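Local coordinates for protein serine protease pet (Escherichia coli, PDB 4OM9) that is a secreted autotransporter enterotoxin of enteroaggregative E. coli, a serine protease whose passenger domain probably cleaves host alpha-fodrin, at residues A10-G21 with A520-T528; D418-E426 with I629-R637. All coordinates share one frame; numbering follows the deposited sequence.

Contact 1: A10-G21 with A520-T528; sequences ARDYLDLAQNKG and ATDHAIFRT
The guanidinium of Arg-11 is stacked over the imidazole of His-523, 3.6 Å from centre to centre, planes 16° from parallel, and Asp-15 takes the edge of the same ring. His-523 ND1 gives its hydrogen to Asp-15 OD2 at 2.9 Å; OD2 lies in the imidazole plane, while ND1 comes to its syn side, 23° out of the carboxylate plane. Asp-15 OD1 accepts the backbone N-H of Ala-524 at 2.9 Å in an almost straight bond, so both oxygens of one buried aspartate grip consecutive residues of the loop. His-523 NE2 is bonded to Asp-575, and acids at both ring nitrogens could favour a protonated ring, which the arginine stacked on its face would oppose. A bend at chi3 (112°) turns the Arg-11 guanidinium over the imidazole, and a water bridges its NH1 to Ala-524 O. Leu-14 sets CB against Ala-524 CB (3.6 Å) and CD2 against Phe-526 CD1 (3.4 Å). Past the helix end, Gly-21 N bonds to Asp-522 O at 3.0 Å. Helix 10-17 packs one side on strands 143-151 and 172-185 of the protease domain, through Leu-16 and Ala-17, and presents another to the loop leaving strand 514-520, whose Phe-526 touches helix 543-550.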
loop_
_atom_site.group_PDB
_atom_site.type_symbol
_atom_site.label_atom_id
_atom_site.label_comp_id
_atom_site.label_asym_id
_atom_site.label_seq_id
_atom_site.Cartn_x
_atom_site.Cartn_y
_atom_site.Cartn_z
ATOM N N ALA A 10 -8.478 -25.582 2.822
ATOM C CA ALA A 10 -7.613 -26.251 1.877
ATOM C C ALA A 10 -6.528 -25.286 1.378
ATOM O O ALA A 10 -5.362 -25.650 1.254
ATOM C CB ALA A 10 -8.445 -26.804 0.718
ATOM N N ARG A 11 -6.931 -24.041 1.148
ATOM C CA ARG A 11 -6.064 -23.015 0.581
ATOM C C ARG A 11 -4.966 -22.629 1.576
ATOM O O ARG A 11 -3.903 -22.101 1.194
ATOM C CB ARG A 11 -6.915 -21.801 0.181
ATOM C CG ARG A 11 -6.163 -20.529 -0.121
ATOM C CD ARG A 11 -7.116 -19.460 -0.608
ATOM N NE ARG A 11 -7.239 -18.374 0.352
ATOM C CZ ARG A 11 -7.851 -17.222 0.092
ATOM N NH1 ARG A 11 -8.383 -17.011 -1.104
ATOM N NH2 ARG A 11 -7.917 -16.274 1.015
ATOM N N ASP A 12 -5.214 -22.922 2.852
ATOM C CA ASP A 12 -4.260 -22.580 3.899
ATOM C C ASP A 12 -2.923 -23.329 3.774
ATOM O O ASP A 12 -1.856 -22.742 3.975
ATOM C CB ASP A 12 -4.875 -22.838 5.275
ATOM C CG ASP A 12 -5.985 -21.857 5.606
ATOM O OD1 ASP A 12 -5.973 -20.744 5.034
ATOM O OD2 ASP A 12 -6.855 -22.184 6.450
ATOM N N TYR A 13 -2.981 -24.620 3.452
ATOM C CA TYR A 13 -1.761 -25.386 3.255
ATOM C C TYR A 13 -0.959 -24.848 2.079
ATOM O O TYR A 13 0.266 -24.839 2.108
ATOM C CB TYR A 13 -2.075 -26.867 3.030
ATOM C CG TYR A 13 -2.676 -27.578 4.220
ATOM C CD1 TYR A 13 -1.862 -28.142 5.199
ATOM C CD2 TYR A 13 -4.059 -27.695 4.362
ATOM C CE1 TYR A 13 -2.407 -28.806 6.298
ATOM C CE2 TYR A 13 -4.616 -28.346 5.453
ATOM C CZ TYR A 13 -3.785 -28.908 6.417
ATOM O OH TYR A 13 -4.331 -29.558 7.503
ATOM N N LEU A 14 -1.667 -24.409 1.048
ATOM C CA LEU A 14 -1.066 -23.879 -0.176
ATOM C C LEU A 14 -0.456 -22.505 0.044
ATOM O O LEU A 14 0.644 -22.226 -0.425
ATOM C CB LEU A 14 -2.117 -23.800 -1.268
ATOM C CG LEU A 14 -2.413 -25.022 -2.133
ATOM C CD1 LEU A 14 -2.275 -26.297 -1.388
ATOM C CD2 LEU A 14 -3.798 -24.924 -2.717
ATOM N N ASP A 15 -1.185 -21.645 0.759
ATOM C CA ASP A 15 -0.702 -20.299 1.078
ATOM C C ASP A 15 0.645 -20.381 1.795
ATOM O O ASP A 15 1.555 -19.598 1.516
ATOM C CB ASP A 15 -1.706 -19.531 1.960
ATOM C CG ASP A 15 -2.694 -18.674 1.157
ATOM O OD1 ASP A 15 -2.546 -18.543 -0.069
ATOM O OD2 ASP A 15 -3.644 -18.124 1.781
ATOM N N LEU A 16 0.758 -21.330 2.721
ATOM C CA LEU A 16 1.970 -21.471 3.516
ATOM C C LEU A 16 3.143 -21.918 2.648
ATOM O O LEU A 16 4.243 -21.398 2.787
ATOM C CB LEU A 16 1.759 -22.463 4.664
ATOM C CG LEU A 16 2.953 -22.808 5.558
ATOM C CD1 LEU A 16 3.657 -21.572 6.089
ATOM C CD2 LEU A 16 2.498 -23.685 6.713
ATOM N N ALA A 17 2.903 -22.884 1.765
ATOM C CA ALA A 17 3.985 -23.451 0.967
ATOM C C ALA A 17 4.456 -22.434 -0.058
ATOM O O ALA A 17 5.610 -22.431 -0.441
ATOM C CB ALA A 17 3.548 -24.743 0.266
ATOM N N GLN A 18 3.561 -21.550 -0.483
ATOM C CA GLN A 18 3.876 -20.689 -1.604
ATOM C C GLN A 18 4.104 -19.265 -1.126
ATOM O O GLN A 18 4.181 -18.334 -1.936
ATOM C CB GLN A 18 2.757 -20.792 -2.648
ATOM C CG GLN A 18 2.541 -22.257 -3.073
ATOM C CD GLN A 18 1.341 -22.452 -3.959
ATOM O OE1 GLN A 18 0.992 -21.573 -4.757
ATOM N NE2 GLN A 18 0.696 -23.613 -3.835
ATOM N N ASN A 19 4.236 -19.118 0.196
ATOM C CA ASN A 19 4.473 -17.815 0.818
ATOM C C ASN A 19 3.457 -16.753 0.358
ATOM O O ASN A 19 3.812 -15.622 0.007
ATOM C CB ASN A 19 5.900 -17.339 0.534
ATOM C CG ASN A 19 6.943 -18.112 1.326
ATOM O OD1 ASN A 19 7.888 -18.651 0.756
ATOM N ND2 ASN A 19 6.782 -18.161 2.636
ATOM N N LYS A 20 2.190 -17.145 0.384
ATOM C CA LYS A 20 1.075 -16.295 0.015
ATOM C C LYS A 20 0.235 -15.924 1.239
ATOM O O LYS A 20 0.327 -16.567 2.281
ATOM C CB LYS A 20 0.215 -17.009 -1.031
ATOM C CG LYS A 20 0.944 -17.329 -2.342
ATOM C CD LYS A 20 1.015 -16.094 -3.214
ATOM C CE LYS A 20 1.859 -16.336 -4.451
ATOM N NZ LYS A 20 2.148 -15.048 -5.142
ATOM N N GLY A 21 -0.581 -14.878 1.106
ATOM C CA GLY A 21 -1.510 -14.476 2.151
ATOM C C GLY A 21 -0.841 -14.011 3.425
ATOM O O GLY A 21 -0.080 -13.045 3.393
ATOM N N ALA A 520 -4.783 -5.978 -3.297
ATOM C CA ALA A 520 -5.465 -7.116 -2.697
ATOM C C ALA A 520 -4.432 -8.221 -2.525
ATOM O O ALA A 520 -3.726 -8.585 -3.481
ATOM C CB ALA A 520 -6.628 -7.584 -3.557
ATOM N N THR A 521 -4.305 -8.724 -1.305
ATOM C CA THR A 521 -3.256 -9.705 -1.016
ATOM C C THR A 521 -3.425 -10.935 -1.897
ATOM O O THR A 521 -4.509 -11.448 -2.051
ATOM C CB THR A 521 -3.263 -10.046 0.472
ATOM O OG1 THR A 521 -2.807 -8.890 1.190
ATOM C CG2 THR A 521 -2.346 -11.248 0.788
ATOM N N ASP A 522 -2.359 -11.363 -2.544
ATOM C CA ASP A 522 -2.435 -12.569 -3.376
ATOM C C ASP A 522 -2.499 -13.845 -2.535
ATOM O O ASP A 522 -1.833 -13.957 -1.505
ATOM C CB ASP A 522 -1.235 -12.664 -4.332
ATOM C CG ASP A 522 -1.075 -11.431 -5.198
ATOM O OD1 ASP A 522 -1.959 -11.196 -6.042
ATOM O OD2 ASP A 522 -0.065 -10.710 -5.055
ATOM N N HIS A 523 -3.312 -14.793 -2.979
ATOM C CA HIS A 523 -3.359 -16.098 -2.366
ATOM C C HIS A 523 -3.086 -17.145 -3.424
ATOM O O HIS A 523 -3.148 -16.879 -4.635
ATOM C CB HIS A 523 -4.719 -16.363 -1.686
ATOM C CG HIS A 523 -5.030 -15.414 -0.577
ATOM N ND1 HIS A 523 -4.822 -15.721 0.754
ATOM C CD2 HIS A 523 -5.488 -14.135 -0.592
ATOM C CE1 HIS A 523 -5.164 -14.698 1.506
ATOM N NE2 HIS A 523 -5.566 -13.715 0.713
ATOM N N ALA A 524 -2.760 -18.341 -2.947
ATOM C CA ALA A 524 -2.591 -19.493 -3.802
ATOM C C ALA A 524 -3.949 -19.891 -4.350
ATOM O O ALA A 524 -4.992 -19.611 -3.741
ATOM C CB ALA A 524 -1.966 -20.657 -3.021
ATOM N N ILE A 525 -3.939 -20.550 -5.499
ATOM C CA ILE A 525 -5.143 -21.176 -6.007
ATOM C C ILE A 525 -4.858 -22.657 -6.188
ATOM O O ILE A 525 -3.739 -23.105 -5.971
ATOM C CB ILE A 525 -5.593 -20.551 -7.329
ATOM C CG1 ILE A 525 -4.596 -20.887 -8.445
ATOM C CG2 ILE A 525 -5.769 -19.026 -7.175
ATOM C CD1 ILE A 525 -4.902 -20.163 -9.742
ATOM N N PHE A 526 -5.871 -23.412 -6.582
ATOM C CA PHE A 526 -5.730 -24.845 -6.741
ATOM C C PHE A 526 -5.296 -25.203 -8.156
ATOM O O PHE A 526 -4.623 -26.220 -8.360
ATOM C CB PHE A 526 -7.042 -25.542 -6.409
ATOM C CG PHE A 526 -7.643 -25.111 -5.097
ATOM C CD1 PHE A 526 -7.000 -25.397 -3.898
ATOM C CD2 PHE A 526 -8.860 -24.449 -5.063
ATOM C CE1 PHE A 526 -7.543 -25.013 -2.695
ATOM C CE2 PHE A 526 -9.407 -24.067 -3.872
ATOM C CZ PHE A 526 -8.745 -24.348 -2.682
ATOM N N ARG A 527 -5.676 -24.362 -9.126
ATOM C CA ARG A 527 -5.448 -24.647 -10.547
ATOM C C ARG A 527 -5.660 -23.384 -11.392
ATOM O O ARG A 527 -6.688 -22.718 -11.257
ATOM C CB ARG A 527 -6.385 -25.775 -11.010
ATOM C CG ARG A 527 -6.161 -26.258 -12.440
ATOM C CD ARG A 527 -7.189 -27.320 -12.846
ATOM N NE ARG A 527 -8.554 -26.793 -12.921
ATOM C CZ ARG A 527 -9.659 -27.530 -12.801
ATOM N NH1 ARG A 527 -9.577 -28.839 -12.592
ATOM N NH2 ARG A 527 -10.852 -26.958 -12.887
ATOM N N THR A 528 -4.708 -23.038 -12.258
ATOM C CA THR A 528 -4.853 -21.765 -12.969
ATOM C C THR A 528 -5.516 -21.954 -14.332
ATOM O O THR A 528 -6.204 -21.059 -14.787
ATOM C CB THR A 528 -3.494 -20.978 -13.113
ATOM O OG1 THR A 528 -3.311 -20.514 -14.462
ATOM C CG2 THR A 528 -2.322 -21.779 -12.707
HETATM O O HOH W 1 -7.534 -18.664 -3.817
HETATM O O HOH W 2 -1.323 -21.749 -6.233
#

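Contact 2: D418-E426 with I629-R637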
loop_
_atom_site.group_PDB
_atom_site.type_symbol
_atom_site.label_atom_id
_atom_site.label_comp_id
_atom_site.label_asym_id
_atom_site.label_seq_id
_atom_site.Cartn_x
_atom_site.Cartn_y
_atom_site.Cartn_z
ATOM N N ASP A 418 5.809 -3.127 -26.228
ATOM C CA ASP A 418 5.079 -2.466 -25.150
ATOM C C ASP A 418 5.797 -2.452 -23.795
ATOM O O ASP A 418 5.641 -1.504 -23.019
ATOM C CB ASP A 418 3.708 -3.116 -24.999
ATOM C CG ASP A 418 2.890 -3.027 -26.269
ATOM O OD1 ASP A 418 3.261 -2.234 -27.163
ATOM O OD2 ASP A 418 1.872 -3.740 -26.370
ATOM N N TYR A 419 6.591 -3.481 -23.508
ATOM C CA TYR A 419 7.208 -3.563 -22.193
ATOM C C TYR A 419 8.671 -3.140 -22.160
ATOM O O TYR A 419 9.331 -3.327 -21.145
ATOM C CB TYR A 419 7.058 -4.987 -21.626
ATOM C CG TYR A 419 5.662 -5.555 -21.795
ATOM C CD1 TYR A 419 4.607 -5.132 -20.990
ATOM C CD2 TYR A 419 5.391 -6.475 -22.786
ATOM C CE1 TYR A 419 3.324 -5.642 -21.160
ATOM C CE2 TYR A 419 4.121 -6.987 -22.964
ATOM C CZ TYR A 419 3.092 -6.569 -22.160
ATOM O OH TYR A 419 1.837 -7.109 -22.350
ATOM N N ALA A 420 9.175 -2.557 -23.250
ATOM C CA ALA A 420 10.580 -2.136 -23.333
ATOM C C ALA A 420 11.508 -3.314 -23.041
ATOM O O ALA A 420 12.627 -3.145 -22.536
ATOM C CB ALA A 420 10.858 -0.986 -22.379
ATOM N N GLY A 421 11.019 -4.513 -23.346
ATOM C CA GLY A 421 11.811 -5.721 -23.255
ATOM C C GLY A 421 12.383 -6.061 -21.890
ATOM O O GLY A 421 13.461 -6.642 -21.816
ATOM N N ILE A 422 11.674 -5.711 -20.818
ATOM C CA ILE A 422 12.092 -6.137 -19.493
ATOM C C ILE A 422 10.891 -6.653 -18.678
ATOM O O ILE A 422 9.748 -6.176 -18.786
ATOM C CB ILE A 422 12.857 -4.998 -18.760
ATOM C CG1 ILE A 422 13.396 -5.488 -17.407
ATOM C CG2 ILE A 422 12.013 -3.723 -18.647
ATOM C CD1 ILE A 422 14.518 -4.646 -16.833
ATOM N N PHE A 423 11.157 -7.691 -17.906
ATOM C CA PHE A 423 10.114 -8.487 -17.285
ATOM C C PHE A 423 10.622 -8.858 -15.916
ATOM O O PHE A 423 11.785 -9.225 -15.766
ATOM C CB PHE A 423 9.782 -9.732 -18.124
ATOM C CG PHE A 423 9.408 -9.414 -19.549
ATOM C CD1 PHE A 423 10.393 -9.191 -20.513
ATOM C CD2 PHE A 423 8.071 -9.312 -19.925
ATOM C CE1 PHE A 423 10.049 -8.859 -21.821
ATOM C CE2 PHE A 423 7.719 -8.985 -21.231
ATOM C CZ PHE A 423 8.707 -8.762 -22.177
ATOM N N PHE A 424 9.750 -8.724 -14.919
ATOM C CA PHE A 424 10.109 -8.953 -13.539
ATOM C C PHE A 424 9.193 -10.020 -12.985
ATOM O O PHE A 424 8.012 -9.741 -12.827
ATOM C CB PHE A 424 9.950 -7.687 -12.700
ATOM C CG PHE A 424 10.538 -6.430 -13.313
ATOM C CD1 PHE A 424 9.867 -5.741 -14.308
ATOM C CD2 PHE A 424 11.722 -5.898 -12.827
ATOM C CE1 PHE A 424 10.408 -4.582 -14.859
ATOM C CE2 PHE A 424 12.257 -4.722 -13.359
ATOM C CZ PHE A 424 11.613 -4.073 -14.382
ATOM N N THR A 425 9.701 -11.235 -12.718
ATOM C CA THR A 425 8.875 -12.237 -12.047
ATOM C C THR A 425 8.837 -12.015 -10.563
ATOM O O THR A 425 9.205 -10.959 -10.069
ATOM C CB THR A 425 9.360 -13.688 -12.189
ATOM O OG1 THR A 425 10.678 -13.730 -12.728
ATOM C CG2 THR A 425 8.399 -14.541 -12.979
ATOM N N GLU A 426 8.455 -13.094 -9.882
ATOM C CA GLU A 426 8.281 -13.159 -8.444
ATOM C C GLU A 426 9.464 -12.516 -7.740
ATOM O O GLU A 426 10.618 -12.845 -8.035
ATOM C CB GLU A 426 8.108 -14.629 -8.007
ATOM C CG GLU A 426 7.521 -14.836 -6.602
ATOM C CD GLU A 426 7.389 -16.323 -6.226
ATOM O OE1 GLU A 426 6.247 -16.796 -6.066
ATOM O OE2 GLU A 426 8.430 -17.014 -6.093
ATOM N N ILE A 629 4.308 -13.274 -15.277
ATOM C CA ILE A 629 5.307 -13.653 -16.253
ATOM C C ILE A 629 5.126 -15.095 -16.733
ATOM O O ILE A 629 4.972 -16.026 -15.912
ATOM C CB ILE A 629 6.728 -13.488 -15.698
ATOM C CG1 ILE A 629 6.937 -12.073 -15.136
ATOM C CG2 ILE A 629 7.764 -13.829 -16.770
ATOM C CD1 ILE A 629 6.599 -10.938 -16.108
ATOM N N THR A 630 5.159 -15.276 -18.057
ATOM C CA THR A 630 4.916 -16.584 -18.668
ATOM C C THR A 630 6.012 -17.023 -19.624
ATOM O O THR A 630 7.064 -16.387 -19.718
ATOM C CB THR A 630 3.599 -16.599 -19.416
ATOM O OG1 THR A 630 3.564 -15.497 -20.322
ATOM C CG2 THR A 630 2.445 -16.446 -18.432
ATOM N N GLY A 631 5.775 -18.140 -20.309
ATOM C CA GLY A 631 6.744 -18.688 -21.248
ATOM C C GLY A 631 8.145 -18.891 -20.699
ATOM O O GLY A 631 8.349 -19.501 -19.657
ATOM N N ALA A 632 9.120 -18.365 -21.419
ATOM C CA ALA A 632 10.509 -18.392 -21.014
ATOM C C ALA A 632 10.837 -17.223 -20.110
ATOM O O ALA A 632 11.993 -17.023 -19.755
ATOM C CB ALA A 632 11.397 -18.358 -22.235
ATOM N N GLY A 633 9.829 -16.420 -19.770
ATOM C CA GLY A 633 10.042 -15.263 -18.912
ATOM C C GLY A 633 10.131 -13.924 -19.633
ATOM O O GLY A 633 10.698 -12.958 -19.131
ATOM N N PHE A 634 9.550 -13.870 -20.817
ATOM C CA PHE A 634 9.646 -12.685 -21.681
ATOM C C PHE A 634 8.299 -12.423 -22.295
ATOM O O PHE A 634 8.192 -11.850 -23.360
ATOM C CB PHE A 634 10.686 -12.901 -22.774
ATOM C CG PHE A 634 12.004 -13.405 -22.257
ATOM C CD1 PHE A 634 12.816 -12.589 -21.495
ATOM C CD2 PHE A 634 12.436 -14.687 -22.546
ATOM C CE1 PHE A 634 14.028 -13.034 -21.028
ATOM C CE2 PHE A 634 13.648 -15.138 -22.081
ATOM C CZ PHE A 634 14.443 -14.313 -21.315
ATOM N N THR A 635 7.278 -12.944 -21.644
ATOM C CA THR A 635 5.914 -12.694 -22.045
ATOM C C THR A 635 5.130 -12.354 -20.777
ATOM O O THR A 635 5.443 -12.843 -19.688
ATOM C CB THR A 635 5.329 -13.911 -22.793
ATOM O OG1 THR A 635 5.841 -13.916 -24.133
ATOM C CG2 THR A 635 3.810 -13.825 -22.867
ATOM N N PHE A 636 4.132 -11.498 -20.920
ATOM C CA PHE A 636 3.408 -10.945 -19.788
ATOM C C PHE A 636 1.920 -11.083 -20.007
ATOM O O PHE A 636 1.424 -10.826 -21.104
ATOM C CB PHE A 636 3.796 -9.487 -19.606
ATOM C CG PHE A 636 2.996 -8.755 -18.581
ATOM C CD1 PHE A 636 3.383 -8.754 -17.247
ATOM C CD2 PHE A 636 1.879 -8.028 -18.958
ATOM C CE1 PHE A 636 2.655 -8.041 -16.316
ATOM C CE2 PHE A 636 1.143 -7.319 -18.025
ATOM C CZ PHE A 636 1.528 -7.319 -16.708
ATOM N N ARG A 637 1.225 -11.495 -18.952
ATOM C CA ARG A 637 -0.219 -11.681 -18.972
ATOM C C ARG A 637 -0.846 -10.798 -17.890
ATOM O O ARG A 637 -0.240 -10.566 -16.835
ATOM C CB ARG A 637 -0.569 -13.168 -18.758
ATOM C CG ARG A 637 -0.860 -13.544 -17.293
ATOM C CD ARG A 637 -0.089 -14.736 -16.720
ATOM N NE ARG A 637 -0.753 -16.017 -16.949
ATOM C CZ ARG A 637 -0.545 -17.124 -16.233
ATOM N NH1 ARG A 637 0.290 -17.127 -15.202
ATOM N NH2 ARG A 637 -1.194 -18.235 -16.543
#
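One face of the Phe-423 ring is laid against the backbone of Phe-634, whose CA stands 3.7 Å from the ring centroid in a CH-pi contact, while Phe-636 CB and Ile-629 CD1 come to its edge. Phe-423 belongs to strand 422-424, on one face of the right-handed parallel beta-helix, between strands 397-399 and 444-445. Phe-634 O also lies over that ring face, and the Phe-634 ring turns its edge to Phe-423 CD1. The Tyr-419 ring has Phe-636 CB over one face and its own neighbour Asp-418 CB over the opposite one; its OH meets the edge of the Phe-636 ring. The two aromatic planes are inclined at 54°, an oblique pairing. The strand's partner is a short, weakly bonded beta-hairpin, 629-630 with 635-636, in which Thr-630 N bonds to Thr-635 O at 2.9 Å. No hydrogen bond passes between the two segments; the hairpin sits on the side chains of the strand. Phe-423 points toward it and Phe-424 away, as alternation along a strand requires. Phe-636 reaches Tyr-419 because its chi1 of 173° puts the ring trans to its own N, and Ala-444 of the adjacent strand touches the side chains of Tyr-419, Phe-423 and Phe-636. Beyond the strand's end Ile-629 packs against Phe-424 O and Thr-425, its CG1 3.5 Å from that carbonyl oxygen. The tightest carbon pair is there, Thr-425 CG2 against Ile-629 CB at 3.4 Å.

Both contacts fasten material from far along the chain, 499 residues apart at the nearest ends in contact 1 and 203 in contact 2, and their centres lie about 22 Å apart. Contact 1 is buried, at the join between the protease domain and the loop after strand 514-520, and relies on charge, a stacked ring and direct hydrogen bonds. Contact 2 is only partly buried, on the flank of the beta-helix, and works through aromatic and aliphatic surfaces laid against side chains and backbone, with no hydrogen bond across it. They share no strand or helix, yet their segments alternate in sequence and the two meet where Thr-528 packs near Arg-637. Lys-627, just before the hairpin, also touches Ile-525.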